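Alr3699 protein (Nostoc sp., PDB 4XSU) belongs to the GT-B glycosyltransferase families, with two Rossmann-like domains and a bound alpha-D-glucopyranose. Local coordinates at residues M7-L12 / Y97-A102. Residues are numbered along the deposited sequence; the frame is centred on the assembly and turned at random.
Sequences MKILFL and YDLIYA
Strands 9-12 and 99-102 run parallel, I9 level with L99 and L12 with A102, their axes 4.8 Å apart at closest and turned by 22°. L10 bonds through N to L99 O and through O to Y101 N, and Y101 O then receives L12 N, so that L10 and Y101 stitch the ladder. Ahead of it, D98 N donates to K8 O over 2.7 Å, and D98 OD2 takes K8 N at 3.1 Å, on its anti side and tilted out of the carboxylate plane; K8 and D98 thus pair reciprocally just before the strands begin. K8 NZ stays 4.5 Å from D98 OD2, too far for a salt bridge.

On one face, I9, L99, F11 and Y101 form an apolar row. L99 CD2 lies 3.7 Å from I9 CD1, while I9 CG2 sits beside Y101 CB. Y101 CG, set opposite its backbone N (chi1 -162°), lays the ring alongside F11 in an oblique pair, planes at 52°; F11 CE1 lies over one face, toward the rim, 3.4 Å from Y101 CG. Helix 20-29 packs on both side chains, and Y101 OH hydrogen-bonds H125 ND1. On the other face, L10 CB makes a CH-pi contact with the Y97 ring, and L12 CD1 meets I100 CG2 at 3.8 Å. Strands 37-40 and 122-126 flank the pair, inside the seven-stranded parallel sheet of the Rossmann-like N-terminal domain of a GT-B fold.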
loop_
_atom_site.group_PDB
_atom_site.type_symbol
_atom_site.label_atom_id
_atom_site.label_comp_id
_atom_site.label_asym_id
_atom_site.label_seq_id
_atom_site.Cartn_x
_atom_site.Cartn_y
_atom_site.Cartn_z
ATOM N N MET B 7 -17.813 3.825 -22.568
ATOM C CA MET B 7 -16.756 4.054 -21.586
ATOM C C MET B 7 -15.500 3.232 -21.814
ATOM O O MET B 7 -15.562 2.128 -22.345
ATOM C CB MET B 7 -17.265 3.772 -20.182
ATOM C CG MET B 7 -17.821 5.000 -19.498
ATOM S SD MET B 7 -18.191 4.629 -17.786
ATOM C CE MET B 7 -19.482 3.402 -17.981
ATOM N N LYS B 8 -14.364 3.800 -21.416
ATOM C CA LYS B 8 -13.128 3.044 -21.256
ATOM C C LYS B 8 -13.070 2.537 -19.815
ATOM O O LYS B 8 -12.997 3.339 -18.890
ATOM C CB LYS B 8 -11.911 3.922 -21.538
ATOM C CG LYS B 8 -11.504 3.984 -22.996
ATOM C CD LYS B 8 -10.577 5.160 -23.285
ATOM C CE LYS B 8 -11.337 6.483 -23.353
ATOM N NZ LYS B 8 -10.571 7.552 -24.058
ATOM N N ILE B 9 -13.107 1.218 -19.619
ATOM C CA ILE B 9 -13.172 0.652 -18.272
ATOM C C ILE B 9 -11.950 -0.185 -17.956
ATOM O O ILE B 9 -11.601 -1.074 -18.707
ATOM C CB ILE B 9 -14.418 -0.221 -18.071
ATOM C CG1 ILE B 9 -15.669 0.603 -18.394
ATOM C CG2 ILE B 9 -14.458 -0.757 -16.642
ATOM C CD1 ILE B 9 -16.985 -0.053 -18.025
ATOM N N LEU B 10 -11.310 0.102 -16.831
ATOM C CA LEU B 10 -10.219 -0.730 -16.349
ATOM C C LEU B 10 -10.792 -1.600 -15.266
ATOM O O LEU B 10 -11.191 -1.089 -14.216
ATOM C CB LEU B 10 -9.087 0.119 -15.777
ATOM C CG LEU B 10 -8.063 -0.606 -14.914
ATOM C CD1 LEU B 10 -7.288 -1.597 -15.759
ATOM C CD2 LEU B 10 -7.121 0.405 -14.279
ATOM N N PHE B 11 -10.845 -2.905 -15.526
ATOM C CA PHE B 11 -11.347 -3.870 -14.557
ATOM C C PHE B 11 -10.163 -4.412 -13.807
ATOM O O PHE B 11 -9.125 -4.653 -14.402
ATOM C CB PHE B 11 -12.076 -5.041 -15.256
ATOM C CG PHE B 11 -13.368 -4.646 -15.946
ATOM C CD1 PHE B 11 -14.550 -4.613 -15.252
ATOM C CD2 PHE B 11 -13.385 -4.318 -17.290
ATOM C CE1 PHE B 11 -15.727 -4.219 -15.873
ATOM C CE2 PHE B 11 -14.555 -3.936 -17.922
ATOM C CZ PHE B 11 -15.730 -3.892 -17.213
ATOM N N LEU B 12 -10.338 -4.666 -12.521
ATOM C CA LEU B 12 -9.272 -5.215 -11.701
ATOM C C LEU B 12 -9.772 -6.413 -10.937
ATOM O O LEU B 12 -10.872 -6.400 -10.388
ATOM C CB LEU B 12 -8.775 -4.173 -10.662
ATOM C CG LEU B 12 -8.292 -2.794 -11.172
ATOM C CD1 LEU B 12 -7.981 -1.848 -10.019
ATOM C CD2 LEU B 12 -7.089 -2.937 -12.090
ATOM N N TYR B 97 -8.161 5.323 -18.676
ATOM C CA TYR B 97 -9.527 4.803 -18.647
ATOM C C TYR B 97 -10.442 5.776 -17.961
ATOM O O TYR B 97 -9.969 6.611 -17.202
ATOM C CB TYR B 97 -9.544 3.434 -17.947
ATOM C CG TYR B 97 -8.691 2.450 -18.716
ATOM C CD1 TYR B 97 -9.222 1.735 -19.787
ATOM C CD2 TYR B 97 -7.340 2.291 -18.433
ATOM C CE1 TYR B 97 -8.437 0.869 -20.541
ATOM C CE2 TYR B 97 -6.548 1.424 -19.175
ATOM C CZ TYR B 97 -7.110 0.716 -20.237
ATOM O OH TYR B 97 -6.358 -0.153 -20.987
ATOM N N ASP B 98 -11.743 5.688 -18.232
ATOM C CA ASP B 98 -12.725 6.592 -17.612
ATOM C C ASP B 98 -13.261 6.024 -16.290
ATOM O O ASP B 98 -13.963 6.708 -15.547
ATOM C CB ASP B 98 -13.910 6.894 -18.572
ATOM C CG ASP B 98 -13.457 7.427 -19.946
ATOM O OD1 ASP B 98 -12.718 8.428 -20.009
ATOM O OD2 ASP B 98 -13.844 6.846 -20.983
ATOM N N LEU B 99 -12.948 4.776 -15.987
ATOM C CA LEU B 99 -13.591 4.123 -14.848
ATOM C C LEU B 99 -12.766 2.992 -14.305
ATOM O O LEU B 99 -12.144 2.256 -15.056
ATOM C CB LEU B 99 -14.939 3.555 -15.275
ATOM C CG LEU B 99 -15.742 2.806 -14.220
ATOM C CD1 LEU B 99 -16.433 3.753 -13.268
ATOM C CD2 LEU B 99 -16.783 1.961 -14.902
ATOM N N ILE B 100 -12.798 2.835 -12.991
ATOM C CA ILE B 100 -12.133 1.717 -12.358
ATOM C C ILE B 100 -13.204 0.860 -11.765
ATOM O O ILE B 100 -14.011 1.328 -10.948
ATOM C CB ILE B 100 -11.151 2.155 -11.261
ATOM C CG1 ILE B 100 -10.114 3.117 -11.857
ATOM C CG2 ILE B 100 -10.456 0.945 -10.651
ATOM C CD1 ILE B 100 -9.237 3.802 -10.830
ATOM N N TYR B 101 -13.195 -0.401 -12.190
ATOM C CA TYR B 101 -14.190 -1.388 -11.793
ATOM C C TYR B 101 -13.465 -2.495 -11.018
ATOM O O TYR B 101 -12.773 -3.348 -11.594
ATOM C CB TYR B 101 -14.882 -1.927 -13.052
ATOM C CG TYR B 101 -16.210 -2.638 -12.848
ATOM C CD1 TYR B 101 -16.272 -3.865 -12.230
ATOM C CD2 TYR B 101 -17.400 -2.096 -13.340
ATOM C CE1 TYR B 101 -17.480 -4.524 -12.070
ATOM C CE2 TYR B 101 -18.616 -2.752 -13.190
ATOM C CZ TYR B 101 -18.651 -3.970 -12.561
ATOM O OH TYR B 101 -19.843 -4.641 -12.384
ATOM N N ALA B 102 -13.607 -2.468 -9.701
ATOM C CA ALA B 102 -12.870 -3.393 -8.888
ATOM C C ALA B 102 -13.738 -4.593 -8.535
ATOM O O ALA B 102 -14.809 -4.444 -7.903
ATOM C CB ALA B 102 -12.377 -2.707 -7.628
#